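Local coordinates for protein putative dienelactone hydrolase (Klebsiella pneumoniae subsp. pneumoniae MGH 78578, PDB 3F67) that is a putative dienelactone hydrolase of the alpha/beta-hydrolase superfamily that probably cleaves ester or lactone bonds, its natural substrate not being established, at residues A[45-50]-A[215-220]; A[61-66]-A[105-110]; A[163-168]-A[196-201]. All blocks are in the same frame, centred on the assembly; numbering follows the deposited sequence. Where two conformers were deposited one is given.

Contact 1: residues A[45-50]-A[215-220]; sequences HEHIRD and NADYRA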
# COMPACT_ATOMS: atom_id res chain seq x y z
N HIS A 45 6.72 -6.93 -8.15
CA HIS A 45 6.98 -8.38 -8.35
C HIS A 45 5.76 -8.95 -9.08
O HIS A 45 4.69 -8.33 -9.08
CB HIS A 45 7.07 -8.94 -6.92
CG HIS A 45 7.45 -10.40 -6.83
ND1 HIS A 45 6.51 -11.41 -6.90
CD2 HIS A 45 8.65 -11.00 -6.63
CE1 HIS A 45 7.12 -12.58 -6.74
NE2 HIS A 45 8.42 -12.36 -6.60
N GLU A 46 5.89 -10.14 -9.69
CA GLU A 46 4.72 -10.83 -10.25
C GLU A 46 3.52 -10.88 -9.30
O GLU A 46 2.36 -10.79 -9.73
CB GLU A 46 5.13 -12.26 -10.63
CG GLU A 46 3.97 -13.10 -11.11
CD GLU A 46 3.28 -12.52 -12.38
OE1 GLU A 46 3.89 -11.72 -13.14
OE2 GLU A 46 2.10 -12.88 -12.60
N HIS A 47 3.80 -11.09 -8.01
CA HIS A 47 2.72 -11.19 -7.01
C HIS A 47 1.94 -9.84 -6.98
O HIS A 47 0.72 -9.84 -6.91
CB HIS A 47 3.29 -11.48 -5.63
CG HIS A 47 2.29 -11.39 -4.52
ND1 HIS A 47 1.13 -12.14 -4.50
CD2 HIS A 47 2.25 -10.62 -3.40
CE1 HIS A 47 0.43 -11.85 -3.42
NE2 HIS A 47 1.09 -10.93 -2.73
N ILE A 48 2.66 -8.71 -7.03
CA ILE A 48 1.98 -7.40 -6.97
C ILE A 48 1.13 -7.20 -8.25
O ILE A 48 -0.01 -6.66 -8.19
CB ILE A 48 3.00 -6.24 -6.76
CG1 ILE A 48 3.80 -6.45 -5.45
CG2 ILE A 48 2.29 -4.87 -6.81
CD1 ILE A 48 2.91 -6.46 -4.16
N ARG A 49 1.66 -7.62 -9.39
CA ARG A 49 0.91 -7.57 -10.65
C ARG A 49 -0.36 -8.42 -10.59
O ARG A 49 -1.43 -8.00 -11.05
CB ARG A 49 1.82 -7.97 -11.83
CG ARG A 49 3.09 -7.08 -11.93
CD ARG A 49 4.14 -7.72 -12.86
NE ARG A 49 3.72 -7.81 -14.26
CZ ARG A 49 4.25 -7.08 -15.25
NH1 ARG A 49 3.83 -7.26 -16.50
NH2 ARG A 49 5.20 -6.19 -15.01
N ASP A 50 -0.26 -9.61 -9.99
CA ASP A 50 -1.43 -10.49 -9.72
C ASP A 50 -2.48 -9.75 -8.86
O ASP A 50 -3.67 -9.77 -9.17
CB ASP A 50 -0.94 -11.77 -9.02
CG ASP A 50 -2.01 -12.83 -8.82
OD1 ASP A 50 -3.04 -12.84 -9.52
OD2 ASP A 50 -1.75 -13.72 -7.95
N ASN A 215 -0.68 -12.53 3.27
CA ASN A 215 -1.34 -12.53 1.98
C ASN A 215 -0.44 -12.94 0.82
O ASN A 215 -0.91 -13.02 -0.33
CB ASN A 215 -1.90 -11.12 1.74
CG ASN A 215 -2.91 -11.09 0.61
OD1 ASN A 215 -3.92 -11.82 0.63
ND2 ASN A 215 -2.64 -10.26 -0.41
N ALA A 216 0.85 -13.21 1.09
CA ALA A 216 1.79 -13.48 -0.02
C ALA A 216 1.68 -14.94 -0.43
O ALA A 216 2.39 -15.84 0.09
CB ALA A 216 3.23 -13.13 0.38
N ASP A 217 0.77 -15.20 -1.36
CA ASP A 217 0.34 -16.57 -1.66
C ASP A 217 1.46 -17.41 -2.27
O ASP A 217 1.35 -18.63 -2.30
CB ASP A 217 -0.92 -16.55 -2.56
CG ASP A 217 -0.77 -15.63 -3.75
OD1 ASP A 217 -0.07 -16.02 -4.70
OD2 ASP A 217 -1.33 -14.50 -3.73
N TYR A 218 2.54 -16.76 -2.73
CA TYR A 218 3.67 -17.50 -3.32
C TYR A 218 4.75 -17.86 -2.28
O TYR A 218 5.76 -18.52 -2.61
CB TYR A 218 4.26 -16.70 -4.49
CG TYR A 218 5.06 -15.50 -4.08
CD1 TYR A 218 6.48 -15.56 -3.98
CD2 TYR A 218 4.43 -14.29 -3.78
CE1 TYR A 218 7.22 -14.43 -3.58
CE2 TYR A 218 5.15 -13.17 -3.41
CZ TYR A 218 6.55 -13.24 -3.32
OH TYR A 218 7.27 -12.14 -2.96
N ARG A 219 4.57 -17.44 -1.03
CA ARG A 219 5.62 -17.57 -0.00
C ARG A 219 5.10 -18.43 1.12
O ARG A 219 3.89 -18.57 1.29
CB ARG A 219 6.03 -16.21 0.61
CG ARG A 219 6.46 -15.14 -0.35
CD ARG A 219 7.62 -14.29 0.16
NE ARG A 219 7.32 -13.24 1.17
CZ ARG A 219 6.78 -12.03 0.94
NH1 ARG A 219 6.59 -11.21 1.97
NH2 ARG A 219 6.39 -11.61 -0.28
N ALA A 220 6.02 -18.97 1.92
CA ALA A 220 5.65 -19.85 3.03
C ALA A 220 4.87 -19.17 4.15
O ALA A 220 4.20 -19.85 4.92
CB ALA A 220 6.87 -20.54 3.60
O HOH W 1 0.45 -14.13 -6.54
O HOH W 2 0.35 -9.54 -0.54
O HOH W 3 -2.95 -13.59 -5.59
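Stacked aromatic rings and bridging waters join His-45 and His-47, at the start of helix 46-57, to Tyr-218 and Asp-217 in the loop between strand 202-207 and helix 224-238 of this alpha/beta-hydrolase fold. His-45 and Tyr-218 approach from opposite directions and form an offset stack, ring centroids 4.5 Å apart and planes at 19°; the hydroxyl oxygen of Tyr-218 lies over the centre of the imidazole. His-45 is also the N-cap residue of the helix: its ND1 accepts the capping bond from His-47 N at 2.9 Å, nearly straight (172°) and close to the ring plane, which fixes how the ring is turned. On the other face of Tyr-218 lies CG of Arg-219, whose NH2 donates to Tyr-218 OH and also forms a salt bridge with Glu-40.

His-47 completes the aromatic cluster. His-47 CB lies 3.4 Å from Tyr-218 CE2; with CG anti to the backbone N (chi1 171°), the ring is carried on toward the type I turn 216-219. Asp-217 OD2 reaches the edge of that ring, 3.2 Å from His-47 CE1, without a hydrogen bond. Both ring nitrogens instead meet in-plane waters: one, 2.9 Å from His-47 ND1, donates to Asp-50 OD2 and Asp-217 OD1, while the other links His-47 NE2 to Asn-215 ND2. A third water donates to both OD2 atoms of Asp-50 and Asp-217, which stand 4.3 Å apart. Water thus mediates between two like-charged carboxylates, and their proximity would probably favour a protonated His-47.

Contact 2: residues A[61-66]-A[105-110]; sequences LAIAPE and SWAARH. With ACY (acetic acid), chain E.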
# COMPACT_ATOMS: atom_id res chain seq x y z
N LEU A 61 -9.55 0.43 -11.19
CA LEU A 61 -8.30 0.74 -11.93
C LEU A 61 -7.20 0.64 -10.88
O LEU A 61 -7.05 1.52 -10.01
CB LEU A 61 -8.34 2.15 -12.54
CG LEU A 61 -6.99 2.75 -13.03
CD1 LEU A 61 -6.34 1.79 -14.04
CD2 LEU A 61 -7.27 4.15 -13.68
N ALA A 62 -6.43 -0.45 -10.93
CA ALA A 62 -5.41 -0.69 -9.91
C ALA A 62 -4.05 -0.41 -10.52
O ALA A 62 -3.74 -0.89 -11.64
CB ALA A 62 -5.46 -2.19 -9.47
N ILE A 63 -3.25 0.35 -9.82
CA ILE A 63 -1.94 0.84 -10.40
C ILE A 63 -0.84 0.60 -9.39
O ILE A 63 -0.96 1.05 -8.25
CB ILE A 63 -2.00 2.36 -10.72
CG1 ILE A 63 -3.13 2.65 -11.72
CG2 ILE A 63 -0.64 2.81 -11.34
CD1 ILE A 63 -3.59 4.14 -11.67
N ALA A 64 0.22 -0.13 -9.78
CA ALA A 64 1.35 -0.38 -8.88
C ALA A 64 2.60 0.30 -9.48
O ALA A 64 3.17 -0.21 -10.45
CB ALA A 64 1.63 -1.88 -8.78
N PRO A 65 3.06 1.40 -8.86
CA PRO A 65 4.29 2.08 -9.32
C PRO A 65 5.58 1.41 -8.79
O PRO A 65 5.61 0.89 -7.66
CB PRO A 65 4.15 3.49 -8.72
CG PRO A 65 3.38 3.26 -7.42
CD PRO A 65 2.36 2.16 -7.79
N GLU A 66 6.61 1.48 -9.62
CA GLU A 66 7.94 1.02 -9.29
C GLU A 66 8.61 2.12 -8.46
O GLU A 66 9.43 2.90 -8.99
CB GLU A 66 8.71 0.80 -10.60
CG GLU A 66 9.87 -0.18 -10.47
CD GLU A 66 9.41 -1.57 -10.08
OE1 GLU A 66 9.20 -1.80 -8.86
OE2 GLU A 66 9.26 -2.43 -10.99
N SER A 105 -2.47 11.65 -10.07
CA SER A 105 -2.64 12.66 -11.14
C SER A 105 -2.76 12.00 -12.50
O SER A 105 -3.63 12.36 -13.32
CB SER A 105 -1.48 13.66 -11.12
OG SER A 105 -1.60 14.51 -9.99
N TRP A 106 -1.89 11.03 -12.75
CA TRP A 106 -1.89 10.30 -14.04
C TRP A 106 -3.21 9.53 -14.14
O TRP A 106 -3.84 9.53 -15.17
CB TRP A 106 -0.70 9.34 -14.11
CG TRP A 106 -0.69 8.41 -15.34
CD1 TRP A 106 -0.10 8.65 -16.56
CD2 TRP A 106 -1.30 7.12 -15.44
NE1 TRP A 106 -0.31 7.57 -17.42
CE2 TRP A 106 -1.04 6.63 -16.75
CE3 TRP A 106 -2.04 6.32 -14.54
CZ2 TRP A 106 -1.48 5.39 -17.19
CZ3 TRP A 106 -2.51 5.08 -15.00
CH2 TRP A 106 -2.20 4.62 -16.31
N ALA A 107 -3.64 8.91 -13.04
CA ALA A 107 -4.83 8.05 -13.07
C ALA A 107 -6.07 8.83 -13.51
O ALA A 107 -6.89 8.33 -14.28
CB ALA A 107 -5.04 7.38 -11.69
N ALA A 108 -6.20 10.07 -13.04
CA ALA A 108 -7.38 10.88 -13.38
C ALA A 108 -7.49 11.25 -14.87
O ALA A 108 -8.55 11.60 -15.32
CB ALA A 108 -7.40 12.17 -12.51
N ARG A 109 -6.36 11.16 -15.62
CA ARG A 109 -6.35 11.42 -17.07
C ARG A 109 -6.29 10.13 -17.88
O ARG A 109 -6.23 10.19 -19.10
CB ARG A 109 -5.17 12.34 -17.44
CG ARG A 109 -5.50 13.85 -17.23
CD ARG A 109 -4.45 14.82 -17.78
NE ARG A 109 -3.24 14.66 -16.97
CZ ARG A 109 -2.99 15.38 -15.88
NH1 ARG A 109 -1.88 15.17 -15.20
NH2 ARG A 109 -3.83 16.33 -15.50
N HIS A 110 -6.27 8.98 -17.19
CA HIS A 110 -6.14 7.66 -17.86
C HIS A 110 -7.14 6.61 -17.41
O HIS A 110 -6.86 5.39 -17.45
CB HIS A 110 -4.69 7.14 -17.75
CG HIS A 110 -3.69 8.08 -18.36
ND1 HIS A 110 -3.24 7.98 -19.66
CD2 HIS A 110 -3.10 9.18 -17.83
CE1 HIS A 110 -2.39 8.96 -19.90
NE2 HIS A 110 -2.30 9.71 -18.81
C ACY E . -2.31 17.28 -12.09
O ACY E . -1.24 17.31 -12.79
OXT ACY E . -3.42 17.00 -12.56
CH3 ACY E . -2.26 17.56 -10.62
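Ile-63 of strand 61-65 meets Trp-106 and Ala-107 near the C-terminal end of helix 93-108, a buried strand-to-helix packing in the alpha/beta-hydrolase sandwich. From CB, which points toward the helix, the side chain of Ile-63 divides. CG2 stands anti to the backbone N, whereas CG1 is anti to the carbonyl carbon (chi1 -59°) and carries the contact. Ile-63 CG1 passes 4.1 Å from Trp-106 CZ3. The extended second torsion (158°) then carries Ile-63 CD1 into the angle between two neighbouring helix residues, 3.5 Å from Ala-107 CB and 3.6 Å from Trp-106 CZ3. This methyl meets the indole at the edge of its six-membered ring, near the ring plane, and so does not lie over a face.

Two residues earlier on the strand, Leu-61 also faces the helix. Leu-61 CD2 approaches Ala-107 CB at 4.4 Å and His-110 O at 4.0 Å; that carbonyl accepts a hydrogen bond from Arg-24. Val-103, one helical turn before Ala-107, continues the surface against Ile-63 and Pro-65, while Thr-9, Ile-11 and Pro-12 of strand 4-13 pack on the indole.

Outside this apolar seam, Arg-109 grips an acetate, probably from the crystallisation liquor, through both terminal nitrogens: Arg-109 NH2 donates to acetate OXT at 3.0 Å and NH1 to acetate O at 3.3 Å. The carboxylate lies at the edge of the guanidinium, the usual two-pronged pairing. No hydrogen bond joins strand to helix here; the contact rests on methyl groups and the indole edge, so apolar packing and not directed bonding joins these two segments.

Contact 3: residues A[163-168]-A[196-201]; sequences DIAVDL and RAANAT
Ala-198 and Ala-200, around the Schellman motif that ends helix 185-197, turn their methyl groups toward Ala-165, Val-166 and Leu-168 in the segment following helix 161-164. The motif lies at one end of the alpha/beta-hydrolase sandwich, just before edge strand 202-207. Asn-199 takes a positive phi (33°) that breaks the helix, and its CB points away from the other segment. With this reversal between them, the residues on its two sides both present CB to the neighbouring segment.

The two methyls meet different kinds of surface. That of Ala-198 sits against backbone: Ala-198 CB is 3.8 Å from Val-166 CA and close to the carbonyl group of Ala-165, whose own CB lies 4.4 Å away. The CB bonds of Ala-165 and Val-166 run across the direction of approach, so neither points directly at the incoming methyl. The CA atoms of Val-166 and Ala-198 come within 4.8 Å, a close backbone approach, consistent with the small side chain of Ala-198. Ala-165 O accepts a backbone hydrogen bond from Leu-168 N at 3.3 Å, closing the turn within its own segment.

Ala-200 faces a side chain instead. Leu-168 points toward it, with CG anti to the carbonyl carbon (chi1 -72°), and brings Leu-168 CD1 to 4.1 Å from Ala-200 CB. Leu-195 of helix 185-197 packs against Ala-165, Leu-168 and Ala-200, while Trp-130 and Ala-133 of helix 124-133 also touch Leu-168. Thr-201 then pairs through its backbone with Val-172 as the chain enters the sheet. No hydrogen bond crosses between the segments, and the closest approach is Ala-165 O to Ala-198 CB, 3.5 Å.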
# COMPACT_ATOMS: atom_id res chain seq x y z
N ASP A 163 3.16 8.59 14.64
CA ASP A 163 3.36 10.08 14.65
C ASP A 163 2.33 10.87 13.84
O ASP A 163 2.12 12.08 14.06
CB ASP A 163 4.75 10.42 14.08
CG ASP A 163 5.85 9.81 14.85
OD1 ASP A 163 5.89 9.99 16.11
OD2 ASP A 163 6.69 9.11 14.25
N ILE A 164 1.72 10.20 12.85
CA ILE A 164 0.85 10.90 11.91
C ILE A 164 -0.60 10.60 12.09
O ILE A 164 -1.43 11.15 11.38
CB ILE A 164 1.30 10.70 10.43
CG1 ILE A 164 1.48 9.23 10.04
CG2 ILE A 164 2.63 11.39 10.24
CD1 ILE A 164 0.20 8.42 9.88
N ALA A 165 -0.91 9.75 13.08
CA ALA A 165 -2.30 9.39 13.35
C ALA A 165 -3.12 10.68 13.48
O ALA A 165 -4.25 10.84 13.01
CB ALA A 165 -2.41 8.50 14.63
N VAL A 166 -2.49 11.67 14.11
CA VAL A 166 -3.09 12.94 14.26
C VAL A 166 -3.52 13.68 12.97
O VAL A 166 -4.44 14.49 13.01
CB VAL A 166 -2.14 13.85 15.17
CG1 VAL A 166 -0.69 13.84 14.65
CG2 VAL A 166 -2.71 15.25 15.31
N ASP A 167 -2.87 13.38 11.84
CA ASP A 167 -3.06 14.09 10.54
C ASP A 167 -3.83 13.22 9.52
O ASP A 167 -4.04 13.62 8.38
CB ASP A 167 -1.69 14.47 9.93
CG ASP A 167 -0.94 15.51 10.76
OD1 ASP A 167 -1.57 16.33 11.44
OD2 ASP A 167 0.30 15.49 10.73
N LEU A 168 -4.28 12.04 9.94
CA LEU A 168 -5.05 11.17 9.03
C LEU A 168 -6.30 11.86 8.42
O LEU A 168 -7.08 12.54 9.13
CB LEU A 168 -5.43 9.86 9.75
CG LEU A 168 -4.27 8.90 9.98
CD1 LEU A 168 -4.70 7.79 10.97
CD2 LEU A 168 -3.65 8.30 8.63
N ARG A 196 -6.88 6.64 18.95
CA ARG A 196 -7.89 7.13 19.87
C ARG A 196 -7.65 8.59 20.27
O ARG A 196 -8.61 9.37 20.31
CB ARG A 196 -7.94 6.26 21.13
CG ARG A 196 -8.50 4.88 20.89
CD ARG A 196 -8.84 4.18 22.22
NE ARG A 196 -7.63 3.84 22.98
CZ ARG A 196 -7.02 2.66 22.91
NH1 ARG A 196 -7.50 1.71 22.11
NH2 ARG A 196 -5.93 2.42 23.62
N ALA A 197 -6.38 8.96 20.53
CA ALA A 197 -6.06 10.33 20.95
C ALA A 197 -6.40 11.30 19.81
O ALA A 197 -6.76 12.46 20.05
CB ALA A 197 -4.59 10.45 21.28
N ALA A 198 -6.22 10.82 18.59
CA ALA A 198 -6.49 11.59 17.38
C ALA A 198 -7.98 11.63 16.97
O ALA A 198 -8.34 12.41 16.06
CB ALA A 198 -5.66 11.02 16.22
N ASN A 199 -8.82 10.86 17.68
CA ASN A 199 -10.17 10.44 17.22
C ASN A 199 -10.22 10.24 15.71
O ASN A 199 -11.00 10.90 14.99
CB ASN A 199 -11.30 11.37 17.72
CG ASN A 199 -12.47 10.58 18.36
OD1 ASN A 199 -13.14 9.77 17.71
ND2 ASN A 199 -12.71 10.82 19.64
N ALA A 200 -9.36 9.34 15.24
CA ALA A 200 -9.26 8.98 13.83
C ALA A 200 -10.32 7.92 13.53
O ALA A 200 -10.74 7.18 14.43
CB ALA A 200 -7.85 8.47 13.52
N THR A 201 -10.81 7.88 12.28
CA THR A 201 -11.62 6.74 11.83
C THR A 201 -10.67 5.66 11.32
O THR A 201 -10.07 5.82 10.25
CB THR A 201 -12.57 7.18 10.71
OG1 THR A 201 -13.48 8.14 11.26
CG2 THR A 201 -13.38 5.97 10.15

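How the contacts relate
From the N terminus, the chain passes the first three strands and opens contact 1 at helix 46-57, then runs directly into strand 61-65, where contact 2 opens. Helix 93-108 closes contact 2, binding helix to sheet within the N-terminal half. Contact 3 opens later, after helix 161-164, and closes where helix 185-197 leads to edge strand 202-207. Contact 1 closes last, at 215-220, tying the start of helix 46-57 to the loop before helix 224-238; its long loop encloses the other two, which follow in series without crossing. Contacts 1 and 2 touch through Ile-48 CG2 and Ala-64 CB, 3.6 Å apart. Contact 3 lies across the chain's centre from contact 1, their centres about 31 Å apart.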